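Local coordinates for D-isomer specific 2-hydroxyacid dehydrogenase family protein (PDB 3HG7) that probably acts as an NAD-dependent oxidoreductase of the D-2-hydroxyacid dehydrogenase family, at residues Q13-L27 with Y283-Y297. The protein carries 1 engineered substitution. Sequence-based numbering, arbitrary orientation.
Sequences QDNAHYERLLKAAHL and YSFPDDVAQIFVRNY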
ATOM      1  N   GLN A  13     -15.463   2.329   7.954  1.00 12.86           N
ATOM      2  CA  GLN A  13     -15.155   2.254   9.390  1.00 14.35           C
ATOM      3  C   GLN A  13     -14.899   3.668   9.906  1.00 13.73           C
ATOM      4  O   GLN A  13     -15.039   3.926  11.085  1.00 14.43           O
ATOM      5  CB  GLN A  13     -13.970   1.333   9.668  1.00 17.25           C
ATOM      6  CG  GLN A  13     -12.663   1.737   9.029  1.00 21.74           C
ATOM      7  CD  GLN A  13     -11.562   0.729   9.340  1.00 21.75           C
ATOM      8  OE1 GLN A  13     -10.639   1.021  10.088  1.00 23.90           O
ATOM      9  NE2 GLN A  13     -11.689  -0.486   8.791  1.00 23.56           N
ATOM     10  N   ASP A  14     -14.588   4.596   8.989  1.00 11.36           N
ATOM     11  CA  ASP A  14     -14.411   5.999   9.336  1.00 12.75           C
ATOM     12  C   ASP A  14     -15.638   6.887   9.096  1.00 13.39           C
ATOM     13  O   ASP A  14     -15.508   8.115   8.962  1.00 13.87           O
ATOM     14  CB  ASP A  14     -13.199   6.551   8.561  1.00 14.78           C
ATOM     15  CG  ASP A  14     -11.879   5.946   9.016  1.00 13.61           C
ATOM     16  OD1 ASP A  14     -11.678   5.742  10.246  1.00 17.49           O
ATOM     17  OD2 ASP A  14     -11.031   5.659   8.137  1.00 18.55           O
ATOM     18  N   ASN A  15     -16.825   6.279   9.037  1.00 11.86           N
ATOM     19  CA  ASN A  15     -18.074   7.014   8.798  1.00 12.06           C
ATOM     20  C   ASN A  15     -18.245   8.306   9.602  1.00 12.73           C
ATOM     21  O   ASN A  15     -18.706   9.312   9.068  1.00 12.59           O
ATOM     22  CB  ASN A  15     -19.281   6.125   9.112  1.00 11.10           C
ATOM     23  CG  ASN A  15     -19.727   5.282   7.925  1.00 13.10           C
ATOM     24  OD1 ASN A  15     -19.234   5.441   6.812  1.00 11.47           O
ATOM     25  ND2 ASN A  15     -20.672   4.369   8.166  1.00 10.94           N
ATOM     26  N   ALA A  16     -17.963   8.252  10.902  1.00 12.25           N
ATOM     27  CA  ALA A  16     -18.193   9.408  11.741  1.00 14.73           C
ATOM     28  C   ALA A  16     -17.341  10.600  11.261  1.00 14.81           C
ATOM     29  O   ALA A  16     -17.847  11.724  11.135  1.00 13.75           O
ATOM     30  CB  ALA A  16     -17.939   9.071  13.228  1.00 15.80           C
ATOM     31  N   HIS A  17     -16.079  10.318  10.943  1.00 14.82           N
ATOM     32  CA  HIS A  17     -15.145  11.318  10.442  1.00 16.25           C
ATOM     33  C   HIS A  17     -15.610  11.789   9.050  1.00 15.57           C
ATOM     34  O   HIS A  17     -15.715  12.985   8.799  1.00 16.37           O
ATOM     35  CB  HIS A  17     -13.732  10.727  10.379  1.00 18.15           C
ATOM     36  CG  HIS A  17     -12.629  11.747  10.385  1.00 20.81           C
ATOM     37  ND1 HIS A  17     -11.319  11.432  10.699  1.00 19.90           N
ATOM     38  CD2 HIS A  17     -12.647  13.080  10.144  1.00 20.16           C
ATOM     39  CE1 HIS A  17     -10.577  12.526  10.617  1.00 21.58           C
ATOM     40  NE2 HIS A  17     -11.363  13.541  10.286  1.00 20.06           N
ATOM     41  N   TYR A  18     -15.912  10.852   8.159  1.00 13.32           N
ATOM     42  CA  TYR A  18     -16.402  11.259   6.813  1.00 13.09           C
ATOM     43  C   TYR A  18     -17.657  12.125   6.862  1.00 14.22           C
ATOM     44  O   TYR A  18     -17.798  13.100   6.087  1.00 14.41           O
ATOM     45  CB  TYR A  18     -16.615  10.036   5.897  1.00 12.83           C
ATOM     46  CG  TYR A  18     -15.297   9.474   5.431  1.00 14.97           C
ATOM     47  CD1 TYR A  18     -14.390  10.285   4.722  1.00 13.81           C
ATOM     48  CD2 TYR A  18     -14.952   8.144   5.673  1.00 13.00           C
ATOM     49  CE1 TYR A  18     -13.143   9.789   4.326  1.00 15.10           C
ATOM     50  CE2 TYR A  18     -13.736   7.637   5.263  1.00 14.67           C
ATOM     51  CZ  TYR A  18     -12.831   8.463   4.584  1.00 14.42           C
ATOM     52  OH  TYR A  18     -11.600   7.976   4.153  1.00 15.23           O
ATOM     53  N   GLU A  19     -18.600  11.748   7.724  1.00 15.34           N
ATOM     54  CA  GLU A  19     -19.863  12.496   7.819  1.00 16.69           C
ATOM     55  C   GLU A  19     -19.623  13.937   8.266  1.00 17.40           C
ATOM     56  O   GLU A  19     -20.227  14.862   7.707  1.00 18.34           O
ATOM     57  CB  GLU A  19     -20.848  11.788   8.758  1.00 17.88           C
ATOM     58  CG  GLU A  19     -22.185  12.485   8.930  1.00 22.27           C
ATOM     59  CD  GLU A  19     -23.153  11.679   9.776  1.00 20.41           C
ATOM     60  OE1 GLU A  19     -22.803  11.359  10.922  1.00 22.66           O
ATOM     61  OE2 GLU A  19     -24.259  11.372   9.287  1.00 23.21           O
ATOM     62  N   ARG A  20     -18.764  14.099   9.275  1.00 17.75           N
ATOM     63  CA  ARG A  20     -18.381  15.420   9.768  0.50 17.61           C
ATOM     64  C   ARG A  20     -17.742  16.223   8.641  1.00 17.85           C
ATOM     65  O   ARG A  20     -18.144  17.350   8.390  1.00 18.41           O
ATOM     66  CB  ARG A  20     -17.420  15.318  10.959  0.50 17.10           C
ATOM     67  CG  ARG A  20     -16.758  16.633  11.362  0.50 27.32           C
ATOM     68  CD  ARG A  20     -16.149  16.569  12.756  0.50 15.53           C
ATOM     69  NE  ARG A  20     -15.087  15.579  12.864  0.50 26.83           N
ATOM     70  CZ  ARG A  20     -13.905  15.670  12.264  0.50 15.04           C
ATOM     71  NH1 ARG A  20     -13.627  16.699  11.474  0.50 26.41           N
ATOM     72  NH2 ARG A  20     -13.007  14.716  12.446  0.50 26.57           N
ATOM     73  N   LEU A  21     -16.774  15.635   7.955  1.00 17.70           N
ATOM     74  CA  LEU A  21     -16.034  16.346   6.908  1.00 18.28           C
ATOM     75  C   LEU A  21     -16.910  16.753   5.729  1.00 18.48           C
ATOM     76  O   LEU A  21     -16.839  17.898   5.225  1.00 18.14           O
ATOM     77  CB  LEU A  21     -14.892  15.475   6.412  1.00 19.06           C
ATOM     78  CG  LEU A  21     -13.648  15.345   7.296  1.00 16.35           C
ATOM     79  CD1 LEU A  21     -12.822  14.182   6.841  1.00 20.03           C
ATOM     80  CD2 LEU A  21     -12.863  16.680   7.233  1.00 20.09           C
ATOM     81  N   LEU A  22     -17.724  15.807   5.285  1.00 18.21           N
ATOM     82  CA  LEU A  22     -18.652  16.042   4.172  1.00 18.73           C
ATOM     83  C   LEU A  22     -19.783  17.024   4.478  1.00 20.64           C
ATOM     84  O   LEU A  22     -20.235  17.747   3.585  1.00 19.80           O
ATOM     85  CB  LEU A  22     -19.202  14.710   3.662  1.00 17.77           C
ATOM     86  CG  LEU A  22     -18.552  14.091   2.419  1.00 34.60           C
ATOM     87  CD1 LEU A  22     -17.112  14.574   2.096  1.00 18.18           C
ATOM     88  CD2 LEU A  22     -18.605  12.584   2.484  1.00 19.18           C
ATOM     89  N   LYS A  23     -20.243  17.041   5.730  1.00 22.85           N
ATOM     90  CA  LYS A  23     -21.232  18.024   6.178  1.00 25.24           C
ATOM     91  C   LYS A  23     -20.617  19.427   6.250  1.00 26.97           C
ATOM     92  O   LYS A  23     -21.319  20.427   6.079  1.00 27.46           O
ATOM     93  CB  LYS A  23     -21.818  17.645   7.542  1.00 26.52           C
ATOM     94  CG  LYS A  23     -23.009  16.700   7.478  1.00 32.25           C
ATOM     95  CD  LYS A  23     -23.477  16.369   8.899  1.00 29.15           C
ATOM     96  CE  LYS A  23     -24.701  15.470   8.905  1.00 32.49           C
ATOM     97  NZ  LYS A  23     -25.186  15.254  10.302  1.00 30.77           N
ATOM     98  N   ALA A  24     -19.306  19.488   6.488  1.00 27.41           N
ATOM     99  CA  ALA A  24     -18.596  20.764   6.530  1.00 29.12           C
ATOM    100  C   ALA A  24     -18.415  21.324   5.115  1.00 30.73           C
ATOM    101  O   ALA A  24     -18.405  22.547   4.921  1.00 30.67           O
ATOM    102  CB  ALA A  24     -17.257  20.614   7.221  1.00 29.11           C
ATOM    103  N   ALA A  25     -18.308  20.421   4.133  1.00 31.12           N
ATOM    104  CA  ALA A  25     -18.046  20.786   2.734  1.00 31.99           C
ATOM    105  C   ALA A  25     -19.234  21.456   2.043  1.00 33.19           C
ATOM    106  O   ALA A  25     -19.070  22.048   0.967  1.00 33.63           O
ATOM    107  CB  ALA A  25     -17.615  19.564   1.950  1.00 32.10           C
ATOM    108  N   HIS A  26     -20.412  21.341   2.661  1.00 33.50           N
ATOM    109  CA  HIS A  26     -21.638  21.965   2.155  0.50 34.14           C
ATOM    110  C   HIS A  26     -21.790  21.748   0.638  1.00 34.22           C
ATOM    111  O   HIS A  26     -21.555  22.664  -0.156  1.00 35.19           O
ATOM    112  CB  HIS A  26     -21.666  23.460   2.529  0.50 34.54           C
ATOM    113  CG  HIS A  26     -23.040  24.056   2.574  0.50 35.18           C
ATOM    114  ND1 HIS A  26     -24.129  23.384   3.087  0.50 34.98           N
ATOM    115  CD2 HIS A  26     -23.494  25.277   2.201  0.50 34.71           C
ATOM    116  CE1 HIS A  26     -25.199  24.156   3.006  0.50 35.02           C
ATOM    117  NE2 HIS A  26     -24.839  25.311   2.473  0.50 35.34           N
ATOM    118  N   LEU A  27     -22.156  20.525   0.258  1.00 32.56           N
ATOM    119  CA  LEU A  27     -22.358  20.134  -1.126  1.00 30.99           C
ATOM    120  C   LEU A  27     -23.848  20.202  -1.358  1.00 29.12           C
ATOM    121  O   LEU A  27     -24.618  19.519  -0.679  1.00 27.32           O
ATOM    122  CB  LEU A  27     -21.842  18.710  -1.364  1.00 31.78           C
ATOM    123  CG  LEU A  27     -20.420  18.408  -0.863  1.00 22.82           C
ATOM    124  CD1 LEU A  27     -20.241  16.936  -0.508  1.00 32.05           C
ATOM    125  CD2 LEU A  27     -19.335  18.843  -1.838  1.00 32.08           C
ATOM    126  N   TYR A 283      -2.052   4.266   5.892  1.00 15.29           N
ATOM    127  CA  TYR A 283      -3.493   4.359   6.148  1.00 16.91           C
ATOM    128  C   TYR A 283      -4.121   5.401   5.257  1.00 15.38           C
ATOM    129  O   TYR A 283      -3.462   6.359   4.879  1.00 14.87           O
ATOM    130  CB  TYR A 283      -3.707   4.756   7.618  1.00 20.20           C
ATOM    131  CG  TYR A 283      -5.137   4.610   8.031  1.00 32.19           C
ATOM    132  CD1 TYR A 283      -5.971   5.724   8.215  1.00 22.36           C
ATOM    133  CD2 TYR A 283      -5.675   3.340   8.210  1.00 23.29           C
ATOM    134  CE1 TYR A 283      -7.330   5.555   8.568  1.00 32.73           C
ATOM    135  CE2 TYR A 283      -7.021   3.162   8.556  1.00 33.05           C
ATOM    136  CZ  TYR A 283      -7.835   4.268   8.732  1.00 23.17           C
ATOM    137  OH  TYR A 283      -9.149   4.029   9.080  1.00 34.04           O
ATOM    138  N   SER A 284      -5.411   5.224   4.912  1.00 15.65           N
ATOM    139  CA  SER A 284      -6.130   6.235   4.129  1.00 16.11           C
ATOM    140  C   SER A 284      -6.772   7.170   5.129  1.00 16.47           C
ATOM    141  O   SER A 284      -7.829   6.838   5.711  1.00 18.08           O
ATOM    142  CB  SER A 284      -7.270   5.582   3.303  1.00 14.65           C
ATOM    143  OG  SER A 284      -6.756   4.817   2.215  1.00 17.74           O
ATOM    144  N   PHE A 285      -6.166   8.327   5.339  1.00 14.32           N
ATOM    145  CA  PHE A 285      -6.629   9.238   6.365  1.00 15.61           C
ATOM    146  C   PHE A 285      -7.831  10.006   5.859  1.00 15.78           C
ATOM    147  O   PHE A 285      -7.806  10.471   4.701  1.00 14.40           O
ATOM    148  CB  PHE A 285      -5.494  10.162   6.807  1.00 17.83           C
ATOM    149  CG  PHE A 285      -4.542   9.487   7.766  1.00 18.29           C
ATOM    150  CD1 PHE A 285      -4.734   9.586   9.147  1.00 18.91           C
ATOM    151  CD2 PHE A 285      -3.508   8.685   7.293  1.00 18.43           C
ATOM    152  CE1 PHE A 285      -3.867   8.928  10.020  1.00 17.73           C
ATOM    153  CE2 PHE A 285      -2.648   8.022   8.183  1.00 18.14           C
ATOM    154  CZ  PHE A 285      -2.834   8.158   9.529  1.00 18.25           C
ATOM    155  N   PRO A 286      -8.898  10.125   6.686  1.00 16.65           N
ATOM    156  CA  PRO A 286     -10.151  10.633   6.109  1.00 17.43           C
ATOM    157  C   PRO A 286     -10.027  12.058   5.587  1.00 18.32           C
ATOM    158  O   PRO A 286     -10.614  12.367   4.556  1.00 16.67           O
ATOM    159  CB  PRO A 286     -11.141  10.564   7.277  1.00 17.96           C
ATOM    160  CG  PRO A 286     -10.613   9.443   8.119  1.00 20.22           C
ATOM    161  CD  PRO A 286      -9.106   9.528   8.026  1.00 17.78           C
ATOM    162  N   ASP A 287      -9.244  12.904   6.262  1.00 19.89           N
ATOM    163  CA  ASP A 287      -9.044  14.276   5.786  1.00 21.91           C
ATOM    164  C   ASP A 287      -8.556  14.282   4.339  1.00 20.64           C
ATOM    165  O   ASP A 287      -9.016  15.094   3.528  1.00 20.58           O
ATOM    166  CB  ASP A 287      -8.089  15.070   6.700  1.00 26.09           C
ATOM    167  CG  ASP A 287      -8.682  15.338   8.083  1.00 38.03           C
ATOM    168  OD1 ASP A 287      -8.656  14.424   8.935  1.00 29.54           O
ATOM    169  OD2 ASP A 287      -9.155  16.465   8.341  1.00 28.45           O
ATOM    170  N   ASP A 288      -7.652  13.374   3.985  1.00 19.19           N
ATOM    171  CA  ASP A 288      -7.145  13.369   2.612  1.00 19.88           C
ATOM    172  C   ASP A 288      -8.061  12.669   1.624  1.00 18.25           C
ATOM    173  O   ASP A 288      -8.172  13.089   0.471  1.00 17.56           O
ATOM    174  CB  ASP A 288      -5.764  12.757   2.547  1.00 22.51           C
ATOM    175  CG  ASP A 288      -4.710  13.661   3.160  1.00 32.76           C
ATOM    176  OD1 ASP A 288      -4.984  14.851   3.428  1.00 25.47           O
ATOM    177  OD2 ASP A 288      -3.597  13.185   3.358  1.00 25.60           O
ATOM    178  N   VAL A 289      -8.712  11.608   2.085  1.00 16.47           N
ATOM    179  CA  VAL A 289      -9.659  10.885   1.234  1.00 16.26           C
ATOM    180  C   VAL A 289     -10.890  11.782   0.951  1.00 14.57           C
ATOM    181  O   VAL A 289     -11.400  11.794  -0.160  1.00 13.39           O
ATOM    182  CB  VAL A 289     -10.088   9.530   1.862  1.00 16.40           C
ATOM    183  CG1 VAL A 289     -11.166   8.836   1.000  1.00 15.99           C
ATOM    184  CG2 VAL A 289      -8.898   8.596   2.031  1.00 15.79           C
ATOM    185  N   ALA A 290     -11.350  12.544   1.943  1.00 14.14           N
ATOM    186  CA  ALA A 290     -12.518  13.406   1.739  1.00 15.09           C
ATOM    187  C   ALA A 290     -12.232  14.477   0.705  1.00 15.51           C
ATOM    188  O   ALA A 290     -13.110  14.853  -0.073  1.00 15.21           O
ATOM    189  CB  ALA A 290     -12.960  14.029   3.036  1.00 13.99           C
ATOM    190  N   GLN A 291     -10.993  14.970   0.700  1.00 15.15           N
ATOM    191  CA  GLN A 291     -10.539  15.931  -0.283  1.00 15.32           C
ATOM    192  C   GLN A 291     -10.596  15.322  -1.687  1.00 14.82           C
ATOM    193  O   GLN A 291     -11.037  15.986  -2.621  1.00 14.89           O
ATOM    194  CB  GLN A 291      -9.106  16.383   0.074  1.00 16.66           C
ATOM    195  CG  GLN A 291      -8.585  17.589  -0.691  1.00 34.48           C
ATOM    196  CD  GLN A 291      -7.163  17.999  -0.254  1.00 20.03           C
ATOM    197  OE1 GLN A 291      -6.612  18.982  -0.760  1.00 35.21           O
ATOM    198  NE2 GLN A 291      -6.584  17.257   0.686  1.00 34.49           N
ATOM    199  N   ILE A 292     -10.188  14.057  -1.825  1.00 13.89           N
ATOM    200  CA  ILE A 292     -10.287  13.325  -3.107  1.00 13.44           C
ATOM    201  C   ILE A 292     -11.747  13.181  -3.534  1.00 13.48           C
ATOM    202  O   ILE A 292     -12.089  13.409  -4.704  1.00 12.89           O
ATOM    203  CB  ILE A 292      -9.606  11.944  -3.040  1.00 13.75           C
ATOM    204  CG1 ILE A 292      -8.078  12.120  -2.969  1.00 14.47           C
ATOM    205  CG2 ILE A 292      -9.945  11.076  -4.247  1.00 14.72           C
ATOM    206  CD1 ILE A 292      -7.328  10.807  -2.645  1.00 14.70           C
ATOM    207  N   PHE A 293     -12.584  12.834  -2.568  1.00 11.85           N
ATOM    208  CA  PHE A 293     -14.019  12.691  -2.819  1.00 12.36           C
ATOM    209  C   PHE A 293     -14.633  14.006  -3.313  1.00 13.06           C
ATOM    210  O   PHE A 293     -15.295  14.034  -4.349  1.00 13.39           O
ATOM    211  CB  PHE A 293     -14.777  12.175  -1.594  1.00 12.81           C
ATOM    212  CG  PHE A 293     -16.281  12.120  -1.829  1.00 13.44           C
ATOM    213  CD1 PHE A 293     -16.864  11.001  -2.420  1.00 12.86           C
ATOM    214  CD2 PHE A 293     -17.083  13.219  -1.536  1.00 12.90           C
ATOM    215  CE1 PHE A 293     -18.244  10.956  -2.675  1.00 13.84           C
ATOM    216  CE2 PHE A 293     -18.450  13.219  -1.826  1.00 13.79           C
ATOM    217  CZ  PHE A 293     -19.042  12.075  -2.388  1.00 12.97           C
ATOM    218  N   VAL A 294     -14.405  15.098  -2.597  1.00 13.61           N
ATOM    219  CA  VAL A 294     -15.026  16.368  -2.986  1.00 14.64           C
ATOM    220  C   VAL A 294     -14.528  16.886  -4.352  1.00 14.65           C
ATOM    221  O   VAL A 294     -15.327  17.407  -5.128  1.00 15.02           O
ATOM    222  CB  VAL A 294     -14.872  17.425  -1.855  1.00 16.45           C
ATOM    223  CG1 VAL A 294     -15.222  18.834  -2.338  1.00 21.88           C
ATOM    224  CG2 VAL A 294     -15.713  17.011  -0.660  1.00 21.30           C
ATOM    225  N   ARG A 295     -13.242  16.716  -4.667  1.00 14.46           N
ATOM    226  CA  ARG A 295     -12.738  17.136  -5.990  1.00 14.81           C
ATOM    227  C   ARG A 295     -13.380  16.275  -7.089  1.00 13.75           C
ATOM    228  O   ARG A 295     -13.804  16.787  -8.117  1.00 11.70           O
ATOM    229  CB  ARG A 295     -11.186  17.121  -6.074  1.00 16.61           C
ATOM    230  CG  ARG A 295     -10.471  18.192  -5.243  1.00 40.47           C
ATOM    231  CD  ARG A 295      -8.942  18.255  -5.533  1.00 21.21           C
ATOM    232  NE  ARG A 295      -8.383  16.939  -5.857  1.00 41.80           N
ATOM    233  CZ  ARG A 295      -7.551  16.247  -5.079  1.00 22.87           C
ATOM    234  NH1 ARG A 295      -7.122  15.049  -5.472  1.00 41.87           N
ATOM    235  NH2 ARG A 295      -7.151  16.743  -3.914  1.00 41.87           N
ATOM    236  N   ASN A 296     -13.468  14.966  -6.847  1.00 14.11           N
ATOM    237  CA  ASN A 296     -14.132  14.059  -7.778  1.00 13.61           C
ATOM    238  C   ASN A 296     -15.626  14.332  -7.887  1.00 11.82           C
ATOM    239  O   ASN A 296     -16.204  14.199  -8.961  1.00 11.06           O
ATOM    240  CB  ASN A 296     -13.875  12.596  -7.395  1.00 13.48           C
ATOM    241  CG  ASN A 296     -12.716  11.964  -8.184  1.00 11.63           C
ATOM    242  OD1 ASN A 296     -12.282  12.476  -9.232  1.00 15.13           O
ATOM    243  ND2 ASN A 296     -12.245  10.823  -7.701  1.00 14.45           N
ATOM    244  N   TYR A 297     -16.247  14.738  -6.785  1.00 11.91           N
ATOM    245  CA  TYR A 297     -17.677  15.068  -6.798  1.00 11.90           C
ATOM    246  C   TYR A 297     -17.963  16.241  -7.743  1.00 13.06           C
ATOM    247  O   TYR A 297     -18.884  16.181  -8.564  1.00 13.77           O
ATOM    248  CB  TYR A 297     -18.183  15.365  -5.378  1.00 11.68           C
ATOM    249  CG  TYR A 297     -19.642  15.750  -5.341  1.00 11.57           C
ATOM    250  CD1 TYR A 297     -20.634  14.782  -5.386  1.00 10.27           C
ATOM    251  CD2 TYR A 297     -20.025  17.082  -5.228  1.00 11.86           C
ATOM    252  CE1 TYR A 297     -21.973  15.141  -5.352  1.00 11.80           C
ATOM    253  CE2 TYR A 297     -21.345  17.454  -5.191  1.00 11.97           C
ATOM    254  CZ  TYR A 297     -22.323  16.484  -5.264  1.00 11.59           C
ATOM    255  OH  TYR A 297     -23.659  16.831  -5.230  1.00 12.57           O
TER
HETATM  256  O   HOH W   1     -10.572   5.934   5.561  1.00 27.24           O
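Pro286 sets its CB over the faces of two aromatic rings, His17 and Tyr18, 3.7 Å from the centroid of the His17 ring and 4.0 Å from that of Tyr18, both CH-pi contacts. These contacts join two helices on the same side of the smaller parallel sheet, in the flavodoxin-like substrate-binding domain of the D-2-hydroxyacid dehydrogenase fold: helix 15-24, which follows the first strand, and C-terminal helix 286-301, which returns from the Rossmann domain. The axes of segments 15-24 and 286-297 pass 9.8 Å apart at their closest, at -48°. Proline suits the first turn of a helix, where its missing N-H costs no hydrogen bond. His17 CG lies anti to its backbone N (chi1 -158°), which swings the imidazole across the proline. Farther along, Ala290, with no more than a methyl to offer, takes Leu21 against it, its CB 3.8 Å from Leu21 CD1. Leu22 CD1 rests on both Phe293 and Val294, 3.9 Å from Val294 CG2, while its side chain also reaches Leu8 and Leu10 of the sheet. Leu27, beyond the helix, ends the apolar seam by laying CD2 against Val294 CG1 and the Tyr297 ring. At the other end the contact turns polar: Tyr283 OH donates to the syn lone pair of Asp14 OD2 (2.7 Å), the carboxylate and ring planes 78° apart. A water gives hydrogens to that same OD2 and to Ser284 O, and accepts one from Tyr18 OH at 2.7 Å.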